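Local coordinates for protein putative carboxylesterase (Lactobacillus plantarum WCFS1, PDB 3BJR) that probably hydrolyses carboxylic ester bonds as an alpha/beta-hydrolase, although its natural substrate is not established, at residues Q199-D204 against T229-A234. Sequence-based numbering, arbitrary orientation.
Sequences QHVNSD and TALATA
Val201 has CG1 anti to its own backbone nitrogen (chi1 166°) and CG2 anti to the carbonyl carbon, and this spreads the two methyls along one side of helix 222-233. CG2 of Val201 lies 3.9 Å from CB of Ala230. CG1 of Val201 reaches a turn further on, where it sits 3.6 Å from CB of Ala234 and also 3.7 Å from the carbonyl oxygen of Ala230. That oxygen accepts from the backbone N of Ala234, and the valine methyl lies beside this helical bond without taking part in it. Leu231 starts off pointing away from the loop, but with CG anti to its carbonyl carbon and CD1 extended from CA (chi2 170°), CD2 is left within 4.2 Å of Val201 CG1. No hydrogen bond crosses between the segments; the join is wholly van der Waals. Small methyls at Ala230 and Ala234, one turn apart, probably let the loop come close, with 6.5 Å between the CA atoms of Val201 and Ala230. Just beyond, Asn202 OD1 accepts from Asp204 N (2.7 Å) in the carbonyl plane, an Asx turn, while its ND2 is bonded to the Asp143 carbonyl of helix 133-153. Ile236 packs on both Val201 and Leu231. A single valine of the loop joining strands 165-168 and 208-213 thus packs on the C-terminal end of a helix leading to strand 238-243, outermost in this chain's sheet, in a layered fold consistent with an alpha/beta-hydrolase.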
loop_
_atom_site.group_PDB
_atom_site.type_symbol
_atom_site.label_atom_id
_atom_site.label_comp_id
_atom_site.label_asym_id
_atom_site.label_seq_id
_atom_site.Cartn_x
_atom_site.Cartn_y
_atom_site.Cartn_z
ATOM N N GLN A 199 -10.908 0.973 15.739
ATOM C CA GLN A 199 -12.142 1.525 16.342
ATOM C C GLN A 199 -11.889 2.761 17.235
ATOM O O GLN A 199 -12.839 3.490 17.574
ATOM C CB GLN A 199 -12.861 0.442 17.156
ATOM C CG GLN A 199 -13.351 -0.744 16.324
ATOM C CD GLN A 199 -13.958 -1.859 17.175
ATOM O OE1 GLN A 199 -13.917 -1.832 18.416
ATOM N NE2 GLN A 199 -14.502 -2.859 16.503
ATOM N N HIS A 200 -10.618 2.988 17.590
ATOM C CA HIS A 200 -10.217 4.066 18.518
ATOM C C HIS A 200 -9.192 5.066 17.945
ATOM O O HIS A 200 -8.385 5.672 18.695
ATOM C CB HIS A 200 -9.739 3.440 19.841
ATOM C CG HIS A 200 -10.748 2.508 20.443
ATOM N ND1 HIS A 200 -10.695 1.138 20.265
ATOM C CD2 HIS A 200 -11.869 2.754 21.164
ATOM C CE1 HIS A 200 -11.726 0.580 20.875
ATOM N NE2 HIS A 200 -12.452 1.538 21.429
ATOM N N VAL A 201 -9.248 5.209 16.612
ATOM C CA VAL A 201 -8.489 6.206 15.885
ATOM C C VAL A 201 -9.191 7.536 16.168
ATOM O O VAL A 201 -10.405 7.653 15.981
ATOM C CB VAL A 201 -8.433 5.902 14.391
ATOM C CG1 VAL A 201 -7.932 7.139 13.601
ATOM C CG2 VAL A 201 -7.557 4.686 14.173
ATOM N N ASN A 202 -8.414 8.516 16.636
ATOM C CA ASN A 202 -8.917 9.821 17.039
ATOM C C ASN A 202 -7.993 10.865 16.473
ATOM O O ASN A 202 -7.012 10.518 15.828
ATOM C CB ASN A 202 -8.953 9.893 18.556
ATOM C CG ASN A 202 -7.595 9.621 19.177
ATOM O OD1 ASN A 202 -6.653 10.372 18.953
ATOM N ND2 ASN A 202 -7.493 8.552 19.966
ATOM N N SER A 203 -8.256 12.136 16.762
ATOM C CA SER A 203 -7.485 13.250 16.189
ATOM C C SER A 203 -6.070 13.334 16.738
ATOM O O SER A 203 -5.231 14.026 16.154
ATOM C CB SER A 203 -8.223 14.593 16.382
ATOM O OG SER A 203 -8.361 14.942 17.754
ATOM N N ASP A 204 -5.815 12.652 17.861
ATOM C CA ASP A 204 -4.465 12.602 18.436
ATOM C C ASP A 204 -3.574 11.532 17.782
ATOM O O ASP A 204 -2.357 11.458 18.089
ATOM C CB ASP A 204 -4.507 12.387 19.965
ATOM C CG ASP A 204 -5.172 13.525 20.713
ATOM O OD1 ASP A 204 -4.926 14.699 20.340
ATOM O OD2 ASP A 204 -5.916 13.185 21.682
ATOM N N THR A 229 -8.134 2.492 6.566
ATOM C CA THR A 229 -9.422 3.114 6.288
ATOM C C THR A 229 -9.856 4.050 7.424
ATOM O O THR A 229 -10.420 5.112 7.165
ATOM C CB THR A 229 -10.466 2.047 6.034
ATOM O OG1 THR A 229 -9.986 1.171 5.019
ATOM C CG2 THR A 229 -11.776 2.643 5.533
ATOM N N ALA A 230 -9.554 3.677 8.667
ATOM C CA ALA A 230 -9.903 4.488 9.828
ATOM C C ALA A 230 -8.984 5.682 9.855
ATOM O O ALA A 230 -9.404 6.781 10.180
ATOM C CB ALA A 230 -9.789 3.680 11.150
ATOM N N LEU A 231 -7.705 5.469 9.579
ATOM C CA LEU A 231 -6.794 6.603 9.506
ATOM C C LEU A 231 -7.275 7.596 8.420
ATOM O O LEU A 231 -7.396 8.794 8.672
ATOM C CB LEU A 231 -5.363 6.130 9.239
ATOM C CG LEU A 231 -4.667 5.318 10.339
ATOM C CD1 LEU A 231 -3.358 4.722 9.790
ATOM C CD2 LEU A 231 -4.418 6.150 11.592
ATOM N N ALA A 232 -7.559 7.079 7.227
ATOM C CA ALA A 232 -8.024 7.887 6.088
ATOM C C ALA A 232 -9.299 8.660 6.400
ATOM O O ALA A 232 -9.426 9.829 6.028
ATOM C CB ALA A 232 -8.223 6.998 4.880
ATOM N N THR A 233 -10.247 8.002 7.069
ATOM C CA THR A 233 -11.516 8.635 7.466
ATOM C C THR A 233 -11.279 9.719 8.516
ATOM O O THR A 233 -11.874 10.769 8.464
ATOM C CB THR A 233 -12.499 7.608 8.016
ATOM O OG1 THR A 233 -12.733 6.623 7.018
ATOM C CG2 THR A 233 -13.811 8.260 8.385
ATOM N N ALA A 234 -10.378 9.476 9.450
ATOM C CA ALA A 234 -10.060 10.472 10.477
ATOM C C ALA A 234 -9.088 11.562 9.950
ATOM O O ALA A 234 -8.719 12.488 10.680
ATOM C CB ALA A 234 -9.458 9.770 11.719
#